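Local structure of acyl-CoA hydrolase (Bacillus cereus, 1Y7U) at residues A[87-99]-A[144-158]. The protein probably hydrolyses long-chain fatty acyl-CoA thioesters to free fatty acids and coenzyme A, and binds coenzyme A and calcium. Sequence-based numbering, arbitrary orientation. Where two conformers were deposited one is given.
Sequences FVIWTGRTSMEVF and EKESHRIAVLRAEQR. With CA (calcium ion), chain D; COA (coenzyme A), chain F.
A classic beta bulge brings two successive side chains, I89 and W90, to the 144-158 helix: both residues face E97 on the adjacent antiparallel strand, I89 N bonding to E97 O and E97 N to W90 O. The hairpin belongs to the antiparallel sheet of a HotDog fold, whose other side carries the long helix 39-58; the C-terminal helix crosses strand 87-91 with axes 7.3 Å apart at -52°. One indole face receives A155, whose CB stands 3.9 Å from the centroid of the W90 six-membered ring and 17° off the ring normal, a CH-pi contact. With CG anti to the backbone N (chi1 177°), the indole extends along the helix: V152 CG2 meets its edge at CD1, and R158 approaches the far end of the six-membered ring. I89 sets CD1 against A151 CB and S147 O, and CG2 near E144 O, with F119 of strand 112-125 also against it. E97 turns its carboxylate toward the helix, but any attraction to R158 is probably one of charge alone, OE2 lying 4.4 Å from R158 NH2 and well out of the guanidinium plane. The end of R154 leads away from the contact, in the conformer given to a salt bridge with D68.

Both ends of the contact reach bound groups. E144 OE1 lies 2.9 Å from the calcium ion and accepts from D140 N, while OE2 forms a salt bridge with R19. At the hairpin turn, backbone N-H groups grip the 3'-phosphate of coenzyme A: T94 N donates to O7A and O8A, and S95 N to O7A at 2.9 Å. R158, its chain bent at chi3, passes the adenine at N3A and places NH1 2.6 Å from the ribose O2B, which lies over one face of the guanidinium.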
ATOM      1  N   PHE A  87      22.299   5.803  12.482  1.00 25.29           N
ATOM      2  CA  PHE A  87      23.384   4.963  12.949  1.00 25.50           C
ATOM      3  C   PHE A  87      23.286   4.872  14.458  1.00 25.28           C
ATOM      4  O   PHE A  87      22.690   5.730  15.107  1.00 26.59           O
ATOM      5  CB  PHE A  87      24.750   5.521  12.537  1.00 24.33           C
ATOM      6  CG  PHE A  87      24.890   6.992  12.737  1.00 26.15           C
ATOM      7  CD1 PHE A  87      24.552   7.880  11.716  1.00 26.62           C
ATOM      8  CD2 PHE A  87      25.324   7.501  13.957  1.00 24.48           C
ATOM      9  CE1 PHE A  87      24.638   9.253  11.908  1.00 23.82           C
ATOM     10  CE2 PHE A  87      25.415   8.868  14.157  1.00 23.22           C
ATOM     11  CZ  PHE A  87      25.071   9.747  13.135  1.00 24.05           C
ATOM     12  N   VAL A  88      23.843   3.805  15.003  1.00 24.90           N
ATOM     13  CA  VAL A  88      23.846   3.586  16.435  1.00 27.08           C
ATOM     14  C   VAL A  88      24.950   4.466  17.016  1.00 29.15           C
ATOM     15  O   VAL A  88      26.033   4.529  16.443  1.00 31.18           O
ATOM     16  CB  VAL A  88      24.173   2.113  16.720  1.00 26.42           C
ATOM     17  CG1 VAL A  88      24.205   1.849  18.206  1.00 27.77           C
ATOM     18  CG2 VAL A  88      23.157   1.232  16.037  1.00 24.34           C
ATOM     19  N   ILE A  89      24.693   5.172  18.112  1.00 29.46           N
ATOM     20  CA  ILE A  89      25.756   5.981  18.704  1.00 33.46           C
ATOM     21  C   ILE A  89      26.006   5.622  20.143  1.00 37.92           C
ATOM     22  O   ILE A  89      27.126   5.738  20.618  1.00 43.35           O
ATOM     23  CB  ILE A  89      25.483   7.482  18.722  1.00 31.74           C
ATOM     24  CG1 ILE A  89      24.008   7.730  18.472  1.00 31.77           C
ATOM     25  CG2 ILE A  89      26.448   8.204  17.788  1.00 27.02           C
ATOM     26  CD1 ILE A  89      23.525   8.951  19.150  1.00 33.68           C
ATOM     27  N   TRP A  90      24.967   5.206  20.851  1.00 37.70           N
ATOM     28  CA  TRP A  90      25.126   4.848  22.247  1.00 37.78           C
ATOM     29  C   TRP A  90      24.636   3.432  22.450  1.00 38.22           C
ATOM     30  O   TRP A  90      23.660   3.026  21.836  1.00 39.80           O
ATOM     31  CB  TRP A  90      24.316   5.807  23.118  1.00 36.33           C
ATOM     32  CG  TRP A  90      24.351   5.498  24.592  1.00 36.02           C
ATOM     33  CD1 TRP A  90      25.169   6.061  25.533  1.00 34.71           C
ATOM     34  CD2 TRP A  90      23.528   4.557  25.291  1.00 34.41           C
ATOM     35  NE1 TRP A  90      24.899   5.531  26.771  1.00 33.67           N
ATOM     36  CE2 TRP A  90      23.897   4.605  26.649  1.00 33.36           C
ATOM     37  CE3 TRP A  90      22.515   3.678  24.897  1.00 33.86           C
ATOM     38  CZ2 TRP A  90      23.291   3.809  27.619  1.00 35.09           C
ATOM     39  CZ3 TRP A  90      21.910   2.884  25.863  1.00 35.30           C
ATOM     40  CH2 TRP A  90      22.302   2.955  27.208  1.00 35.91           C
ATOM     41  N   THR A  91      25.317   2.672  23.298  1.00 40.15           N
ATOM     42  CA  THR A  91      24.881   1.311  23.576  1.00 41.14           C
ATOM     43  C   THR A  91      24.895   1.006  25.046  1.00 42.56           C
ATOM     44  O   THR A  91      25.746   1.491  25.786  1.00 44.26           O
ATOM     45  CB  THR A  91      25.749   0.231  22.890  1.00 39.07           C
ATOM     46  OG1 THR A  91      27.143   0.547  23.034  1.00 39.02           O
ATOM     47  CG2 THR A  91      25.364   0.096  21.438  1.00 36.97           C
ATOM     48  N   GLY A  92      23.923   0.206  25.458  1.00 44.64           N
ATOM     49  CA  GLY A  92      23.830  -0.219  26.836  1.00 43.88           C
ATOM     50  C   GLY A  92      24.409  -1.610  26.774  1.00 43.40           C
ATOM     51  O   GLY A  92      25.319  -1.859  25.992  1.00 45.39           O
ATOM     52  N   ARG A  93      23.894  -2.528  27.570  1.00 43.01           N
ATOM     53  CA  ARG A  93      24.410  -3.881  27.530  1.00 43.99           C
ATOM     54  C   ARG A  93      23.587  -4.651  26.517  1.00 44.56           C
ATOM     55  O   ARG A  93      24.097  -5.433  25.707  1.00 44.87           O
ATOM     56  CB  ARG A  93      24.260  -4.537  28.895  1.00 44.79           C
ATOM     57  CG  ARG A  93      24.583  -6.000  28.879  1.00 48.22           C
ATOM     58  CD  ARG A  93      24.087  -6.675  30.128  1.00 52.42           C
ATOM     59  NE  ARG A  93      24.096  -8.122  29.956  1.00 56.96           N
ATOM     60  CZ  ARG A  93      23.001  -8.873  29.905  1.00 57.60           C
ATOM     61  NH1 ARG A  93      21.801  -8.313  30.021  1.00 56.79           N
ATOM     62  NH2 ARG A  93      23.110 -10.181  29.723  1.00 59.90           N
ATOM     63  N   THR A  94      22.294  -4.384  26.567  1.00 43.95           N
ATOM     64  CA  THR A  94      21.334  -5.052  25.727  1.00 42.41           C
ATOM     65  C   THR A  94      20.620  -4.132  24.740  1.00 41.98           C
ATOM     66  O   THR A  94      20.061  -4.595  23.749  1.00 43.04           O
ATOM     67  CB  THR A  94      20.316  -5.757  26.641  1.00 42.39           C
ATOM     68  OG1 THR A  94      20.445  -7.174  26.485  1.00 43.15           O
ATOM     69  CG2 THR A  94      18.906  -5.306  26.348  1.00 39.83           C
ATOM     70  N   SER A  95      20.643  -2.831  25.004  1.00 40.38           N
ATOM     71  CA  SER A  95      19.968  -1.871  24.138  1.00 37.75           C
ATOM     72  C   SER A  95      20.932  -0.960  23.412  1.00 37.05           C
ATOM     73  O   SER A  95      22.116  -0.916  23.723  1.00 36.50           O
ATOM     74  CB  SER A  95      19.018  -1.012  24.960  1.00 37.56           C
ATOM     75  OG  SER A  95      19.746  -0.252  25.907  1.00 37.95           O
HETATM   76  N   MSE A  96      20.408  -0.216  22.448  1.00 36.73           N
HETATM   77  CA  MSE A  96      21.222   0.706  21.676  1.00 38.00           C
HETATM   78  C   MSE A  96      20.392   1.905  21.244  1.00 36.01           C
HETATM   79  O   MSE A  96      19.195   1.780  20.990  1.00 37.17           O
HETATM   80  CB  MSE A  96      21.794  -0.023  20.466  1.00 39.75           C
HETATM   81  CG  MSE A  96      20.779  -0.913  19.798  1.00 49.03           C
HETATM   82 SE   MSE A  96      21.567  -2.436  18.923  1.00 55.57          SE
HETATM   83  CE  MSE A  96      22.633  -1.468  17.676  1.00 49.55           C
ATOM     84  N   GLU A  97      21.014   3.077  21.200  1.00 33.84           N
ATOM     85  CA  GLU A  97      20.309   4.272  20.775  1.00 34.20           C
ATOM     86  C   GLU A  97      20.724   4.633  19.376  1.00 32.37           C
ATOM     87  O   GLU A  97      21.906   4.813  19.088  1.00 34.71           O
ATOM     88  CB  GLU A  97      20.578   5.441  21.702  1.00 36.89           C
ATOM     89  CG  GLU A  97      19.795   5.369  22.974  1.00 45.12           C
ATOM     90  CD  GLU A  97      19.648   6.721  23.602  1.00 52.26           C
ATOM     91  OE1 GLU A  97      18.802   7.501  23.126  1.00 57.10           O
ATOM     92  OE2 GLU A  97      20.391   7.017  24.558  1.00 58.25           O
ATOM     93  N   VAL A  98      19.734   4.733  18.503  1.00 28.78           N
ATOM     94  CA  VAL A  98      19.986   5.049  17.117  1.00 25.61           C
ATOM     95  C   VAL A  98      19.583   6.477  16.820  1.00 26.48           C
ATOM     96  O   VAL A  98      18.445   6.888  17.076  1.00 25.72           O
ATOM     97  CB  VAL A  98      19.206   4.096  16.198  1.00 21.90           C
ATOM     98  CG1 VAL A  98      19.579   4.356  14.750  1.00 23.01           C
ATOM     99  CG2 VAL A  98      19.496   2.651  16.585  1.00 17.77           C
ATOM    100  N   PHE A  99      20.535   7.237  16.300  1.00 24.73           N
ATOM    101  CA  PHE A  99      20.277   8.621  15.941  1.00 24.65           C
ATOM    102  C   PHE A  99      19.678   8.601  14.541  1.00 27.33           C
ATOM    103  O   PHE A  99      20.086   7.803  13.688  1.00 28.49           O
ATOM    104  CB  PHE A  99      21.574   9.427  15.925  1.00 21.29           C
ATOM    105  CG  PHE A  99      21.396  10.835  15.464  1.00 20.84           C
ATOM    106  CD1 PHE A  99      20.725  11.762  16.261  1.00 22.60           C
ATOM    107  CD2 PHE A  99      21.837  11.231  14.199  1.00 21.39           C
ATOM    108  CE1 PHE A  99      20.494  13.071  15.801  1.00 21.22           C
ATOM    109  CE2 PHE A  99      21.612  12.535  13.729  1.00 19.89           C
ATOM    110  CZ  PHE A  99      20.936  13.454  14.532  1.00 20.62           C
ATOM    111  N   GLU A 144      30.109  12.583  15.392  1.00 43.90           N
ATOM    112  CA  GLU A 144      29.615  11.378  16.036  1.00 42.16           C
ATOM    113  C   GLU A 144      29.888  11.416  17.538  1.00 41.82           C
ATOM    114  O   GLU A 144      29.096  10.911  18.333  1.00 41.86           O
ATOM    115  CB  GLU A 144      30.266  10.144  15.413  1.00 43.38           C
ATOM    116  CG  GLU A 144      30.170  10.100  13.893  1.00 46.01           C
ATOM    117  CD  GLU A 144      30.610   8.763  13.308  1.00 48.12           C
ATOM    118  OE1 GLU A 144      31.642   8.225  13.766  1.00 49.20           O
ATOM    119  OE2 GLU A 144      29.933   8.255  12.385  1.00 49.18           O
ATOM    120  N   LYS A 145      31.006  12.020  17.929  1.00 41.02           N
ATOM    121  CA  LYS A 145      31.349  12.114  19.342  1.00 40.79           C
ATOM    122  C   LYS A 145      30.384  13.057  20.058  1.00 40.02           C
ATOM    123  O   LYS A 145      29.978  12.799  21.193  1.00 38.43           O
ATOM    124  CB  LYS A 145      32.786  12.602  19.514  1.00 43.53           C
ATOM    125  CG  LYS A 145      33.844  11.603  19.084  1.00 45.17           C
ATOM    126  CD  LYS A 145      35.174  11.936  19.742  1.00 48.70           C
ATOM    127  CE  LYS A 145      36.265  10.944  19.380  1.00 49.79           C
ATOM    128  NZ  LYS A 145      36.625  11.030  17.939  1.00 52.00           N
ATOM    129  N   GLU A 146      30.020  14.149  19.393  1.00 40.28           N
ATOM    130  CA  GLU A 146      29.074  15.098  19.964  1.00 41.51           C
ATOM    131  C   GLU A 146      27.716  14.426  20.088  1.00 39.91           C
ATOM    132  O   GLU A 146      27.052  14.515  21.124  1.00 39.89           O
ATOM    133  CB  GLU A 146      28.919  16.324  19.075  1.00 46.40           C
ATOM    134  CG  GLU A 146      30.028  17.320  19.179  1.00 56.70           C
ATOM    135  CD  GLU A 146      29.612  18.657  18.616  1.00 65.15           C
ATOM    136  OE1 GLU A 146      29.302  18.722  17.405  1.00 68.23           O
ATOM    137  OE2 GLU A 146      29.581  19.640  19.386  1.00 68.38           O
ATOM    138  N   SER A 147      27.296  13.761  19.015  1.00 37.51           N
ATOM    139  CA  SER A 147      26.017  13.093  19.032  1.00 34.68           C
ATOM    140  C   SER A 147      26.027  12.019  20.124  1.00 33.70           C
ATOM    141  O   SER A 147      25.005  11.771  20.764  1.00 33.42           O
ATOM    142  CB  SER A 147      25.694  12.514  17.641  1.00 34.97           C
ATOM    143  OG  SER A 147      25.067  13.479  16.787  1.00 28.73           O
ATOM    144  N   HIS A 148      27.181  11.406  20.373  1.00 32.14           N
ATOM    145  CA  HIS A 148      27.251  10.382  21.415  1.00 31.31           C
ATOM    146  C   HIS A 148      27.113  10.988  22.811  1.00 31.08           C
ATOM    147  O   HIS A 148      26.542  10.365  23.715  1.00 25.70           O
ATOM    148  CB  HIS A 148      28.556   9.586  21.327  1.00 31.64           C
ATOM    149  CG  HIS A 148      28.706   8.572  22.418  1.00 31.66           C
ATOM    150  ND1 HIS A 148      29.467   8.795  23.545  1.00 32.80           N
ATOM    151  CD2 HIS A 148      28.138   7.355  22.588  1.00 33.11           C
ATOM    152  CE1 HIS A 148      29.361   7.762  24.361  1.00 33.80           C
ATOM    153  NE2 HIS A 148      28.559   6.873  23.802  1.00 33.63           N
ATOM    154  N   ARG A 149      27.632  12.203  22.979  1.00 32.07           N
ATOM    155  CA  ARG A 149      27.550  12.906  24.258  1.00 32.33           C
ATOM    156  C   ARG A 149      26.077  13.178  24.534  1.00 31.39           C
ATOM    157  O   ARG A 149      25.566  12.914  25.626  1.00 34.75           O
ATOM    158  CB  ARG A 149      28.307  14.229  24.175  1.00 34.05           C
ATOM    159  CG  ARG A 149      29.190  14.557  25.370  1.00 39.98           C
ATOM    160  CD  ARG A 149      28.416  14.995  26.606  1.00 42.62           C
ATOM    161  NE  ARG A 149      28.444  13.985  27.664  1.00 47.55           N
ATOM    162  CZ  ARG A 149      28.039  14.187  28.918  1.00 49.33           C
ATOM    163  NH1 ARG A 149      27.573  15.369  29.293  1.00 51.14           N
ATOM    164  NH2 ARG A 149      28.085  13.196  29.801  1.00 50.22           N
ATOM    165  N   ILE A 150      25.395  13.711  23.530  1.00 28.20           N
ATOM    166  CA  ILE A 150      23.981  14.015  23.653  1.00 28.36           C
ATOM    167  C   ILE A 150      23.200  12.744  23.924  1.00 29.47           C
ATOM    168  O   ILE A 150      22.296  12.726  24.761  1.00 30.35           O
ATOM    169  CB  ILE A 150      23.442  14.682  22.374  1.00 29.09           C
ATOM    170  CG1 ILE A 150      24.119  16.044  22.194  1.00 28.85           C
ATOM    171  CG2 ILE A 150      21.926  14.819  22.449  1.00 26.87           C
ATOM    172  CD1 ILE A 150      23.662  16.828  20.989  1.00 28.26           C
ATOM    173  N   ALA A 151      23.548  11.673  23.220  1.00 31.23           N
ATOM    174  CA  ALA A 151      22.866  10.401  23.410  1.00 32.46           C
ATOM    175  C   ALA A 151      23.049   9.927  24.846  1.00 33.85           C
ATOM    176  O   ALA A 151      22.143   9.344  25.432  1.00 34.80           O
ATOM    177  CB  ALA A 151      23.410   9.373  22.448  1.00 30.68           C
ATOM    178  N   VAL A 152      24.226  10.181  25.409  1.00 34.60           N
ATOM    179  CA  VAL A 152      24.524   9.792  26.786  1.00 35.87           C
ATOM    180  C   VAL A 152      23.547  10.459  27.755  1.00 37.54           C
ATOM    181  O   VAL A 152      23.034   9.817  28.680  1.00 35.13           O
ATOM    182  CB  VAL A 152      25.979  10.189  27.180  1.00 35.95           C
ATOM    183  CG1 VAL A 152      26.190  10.012  28.666  1.00 33.16           C
ATOM    184  CG2 VAL A 152      26.982   9.331  26.415  1.00 35.70           C
ATOM    185  N   LEU A 153      23.290  11.746  27.532  1.00 39.71           N
ATOM    186  CA  LEU A 153      22.376  12.502  28.382  1.00 42.47           C
ATOM    187  C   LEU A 153      20.927  12.096  28.204  1.00 45.06           C
ATOM    188  O   LEU A 153      20.157  12.106  29.158  1.00 46.13           O
ATOM    189  CB  LEU A 153      22.523  14.000  28.123  1.00 37.97           C
ATOM    190  CG  LEU A 153      23.894  14.529  28.547  1.00 36.97           C
ATOM    191  CD1 LEU A 153      24.122  15.930  28.042  1.00 35.49           C
ATOM    192  CD2 LEU A 153      23.974  14.474  30.051  1.00 32.66           C
ATOM    193  N   ARG A 154      20.568  11.734  26.977  0.50 46.70           N
ATOM    194  CA  ARG A 154      19.211  11.312  26.657  0.50 49.59           C
ATOM    195  C   ARG A 154      18.927   9.941  27.255  0.50 51.20           C
ATOM    196  O   ARG A 154      17.786   9.615  27.587  0.50 51.18           O
ATOM    197  CB  ARG A 154      19.032  11.243  25.137  0.50 49.00           C
ATOM    198  CG  ARG A 154      19.030  12.593  24.442  0.50 48.39           C
ATOM    199  CD  ARG A 154      17.647  13.218  24.466  0.50 46.40           C
ATOM    200  NE  ARG A 154      17.102  13.300  25.814  0.50 44.45           N
ATOM    201  CZ  ARG A 154      15.861  13.682  26.090  0.50 45.57           C
ATOM    202  NH1 ARG A 154      15.032  14.018  25.112  0.50 43.66           N
ATOM    203  NH2 ARG A 154      15.445  13.724  27.348  0.50 47.95           N
ATOM    204  N   ALA A 155      19.983   9.149  27.398  1.00 52.23           N
ATOM    205  CA  ALA A 155      19.875   7.792  27.915  1.00 54.17           C
ATOM    206  C   ALA A 155      19.704   7.808  29.430  1.00 55.14           C
ATOM    207  O   ALA A 155      19.395   6.779  30.034  1.00 56.03           O
ATOM    208  CB  ALA A 155      21.110   6.984  27.534  1.00 55.11           C
ATOM    209  N   GLU A 156      19.915   8.974  30.039  1.00 55.70           N
ATOM    210  CA  GLU A 156      19.759   9.118  31.484  1.00 57.64           C
ATOM    211  C   GLU A 156      18.311   9.413  31.876  1.00 56.34           C
ATOM    212  O   GLU A 156      17.816   8.871  32.860  1.00 56.36           O
ATOM    213  CB  GLU A 156      20.672  10.216  32.027  1.00 61.69           C
ATOM    214  CG  GLU A 156      22.133   9.817  32.106  1.00 70.56           C
ATOM    215  CD  GLU A 156      22.997  10.901  32.717  1.00 75.03           C
ATOM    216  OE1 GLU A 156      22.653  11.384  33.818  1.00 77.42           O
ATOM    217  OE2 GLU A 156      24.023  11.267  32.099  1.00 77.35           O
ATOM    218  N   GLN A 157      17.650  10.257  31.090  0.50 55.99           N
ATOM    219  CA  GLN A 157      16.262  10.628  31.328  0.50 55.33           C
ATOM    220  C   GLN A 157      15.322   9.501  30.924  0.50 53.57           C
ATOM    221  O   GLN A 157      14.129   9.536  31.218  0.50 54.13           O
ATOM    222  CB  GLN A 157      15.899  11.848  30.497  0.50 56.72           C
ATOM    223  CG  GLN A 157      15.829  13.142  31.246  0.50 59.26           C
ATOM    224  CD  GLN A 157      14.810  14.063  30.614  0.50 61.50           C
ATOM    225  OE1 GLN A 157      13.609  13.795  30.662  0.50 60.32           O
ATOM    226  NE2 GLN A 157      15.282  15.142  29.997  0.50 62.06           N
ATOM    227  N   ARG A 158      15.877   8.508  30.243  1.00 52.42           N
ATOM    228  CA  ARG A 158      15.120   7.374  29.735  1.00 50.46           C
ATOM    229  C   ARG A 158      14.244   6.752  30.813  1.00 47.89           C
ATOM    230  O   ARG A 158      13.066   6.448  30.594  1.00 47.82           O
ATOM    231  CB  ARG A 158      16.099   6.322  29.204  1.00 53.39           C
ATOM    232  CG  ARG A 158      15.667   4.887  29.437  1.00 57.49           C
ATOM    233  CD  ARG A 158      16.832   3.938  29.283  1.00 59.79           C
ATOM    234  NE  ARG A 158      17.338   3.900  27.918  1.00 66.16           N
ATOM    235  CZ  ARG A 158      18.446   3.261  27.561  1.00 70.65           C
ATOM    236  NH1 ARG A 158      19.157   2.610  28.475  1.00 71.63           N
ATOM    237  NH2 ARG A 158      18.845   3.275  26.295  1.00 73.06           N
TER
HETATM  238 CA    CA D 205      32.186   5.603  12.767  1.00 79.83          CA
HETATM  239  N1A COA F 201      13.121   3.253  26.824  1.00 76.21           N
HETATM  240  C2A COA F 201      14.430   3.059  26.550  1.00 75.17           C
HETATM  241  N3A COA F 201      15.029   1.885  26.881  1.00 75.45           N
HETATM  242  C4A COA F 201      14.340   0.931  27.472  1.00 76.95           C
HETATM  243  C5A COA F 201      13.023   1.098  27.714  1.00 76.82           C
HETATM  244  C6A COA F 201      12.381   2.274  27.390  1.00 76.62           C
HETATM  245  N6A COA F 201      11.056   2.383  27.317  1.00 73.05           N
HETATM  246  N7A COA F 201      12.610   0.002  28.292  1.00 76.94           N
HETATM  247  C8A COA F 201      13.601  -0.848  28.385  1.00 76.64           C
HETATM  248  N9A COA F 201      14.695  -0.286  27.906  1.00 77.88           N
HETATM  249  C1B COA F 201      15.979  -0.980  27.771  1.00 78.85           C
HETATM  250  C2B COA F 201      17.013  -0.641  28.813  1.00 77.79           C
HETATM  251  O2B COA F 201      17.833   0.352  28.264  1.00 78.12           O
HETATM  252  C3B COA F 201      17.805  -1.909  29.038  1.00 75.97           C
HETATM  253  O3B COA F 201      19.016  -1.610  28.473  1.00 68.81           O
HETATM  254  P3B COA F 201      20.414  -2.115  28.783  1.00 60.11           P
HETATM  255  O7A COA F 201      21.172  -1.776  27.673  1.00 58.50           O
HETATM  256  O8A COA F 201      20.646  -3.467  29.025  1.00 61.17           O
HETATM  257  O9A COA F 201      20.969  -1.387  29.816  1.00 60.26           O
HETATM  258  C4B COA F 201      17.075  -2.883  28.159  1.00 79.96           C
HETATM  259  O4B COA F 201      15.813  -2.338  28.006  1.00 80.24           O
HETATM  260  C5B COA F 201      16.889  -4.247  28.738  1.00 84.67           C
HETATM  261  O5B COA F 201      15.636  -4.305  29.365  1.00 91.57           O
HETATM  262  P1A COA F 201      15.226  -5.400  30.447  1.00 94.88           P
HETATM  263  O1A COA F 201      14.925  -4.801  31.750  1.00 94.23           O
HETATM  264  O2A COA F 201      16.297  -6.374  30.643  1.00 92.67           O
HETATM  265  O3A COA F 201      13.874  -6.082  29.979  1.00 94.77           O
HETATM  266  P2A COA F 201      12.539  -5.424  29.429  1.00 94.20           P
HETATM  267  O4A COA F 201      12.096  -4.243  30.182  1.00 93.28           O
HETATM  268  O5A COA F 201      11.546  -6.465  29.517  1.00 93.84           O
HETATM  269  O6A COA F 201      12.785  -5.055  27.908  1.00 92.58           O
HETATM  270  CBP COA F 201      10.838  -4.102  26.744  1.00 84.24           C
HETATM  271  CCP COA F 201      11.888  -5.203  26.829  1.00 86.72           C
HETATM  272  CDP COA F 201      10.470  -3.524  28.086  1.00 83.87           C
HETATM  273  CEP COA F 201      11.360  -2.972  25.896  1.00 81.46           C
HETATM  274  CAP COA F 201       9.499  -4.734  26.363  1.00 82.92           C
HETATM  275  OAP COA F 201       8.585  -4.665  27.430  1.00 83.34           O
HETATM  276  C9P COA F 201       8.939  -4.832  24.984  1.00 79.91           C
HETATM  277  O9P COA F 201       9.044  -6.027  24.305  1.00 78.12           O
HETATM  278  N8P COA F 201       8.367  -3.798  24.456  1.00 76.26           N
HETATM  279  C7P COA F 201       8.450  -3.523  23.059  1.00 74.63           C
HETATM  280  C6P COA F 201       8.334  -4.714  22.129  1.00 74.66           C
HETATM  281  C5P COA F 201       7.785  -4.362  20.784  1.00 73.79           C
HETATM  282  O5P COA F 201       7.196  -5.223  20.099  1.00 73.92           O
HETATM  283  N4P COA F 201       7.958  -3.126  20.398  1.00 71.58           N
HETATM  284  C3P COA F 201       7.085  -2.530  19.457  1.00 71.80           C
HETATM  285  C2P COA F 201       5.814  -2.142  20.152  1.00 72.35           C
HETATM  286  S1P COA F 201       4.465  -3.141  19.626  1.00 78.20           S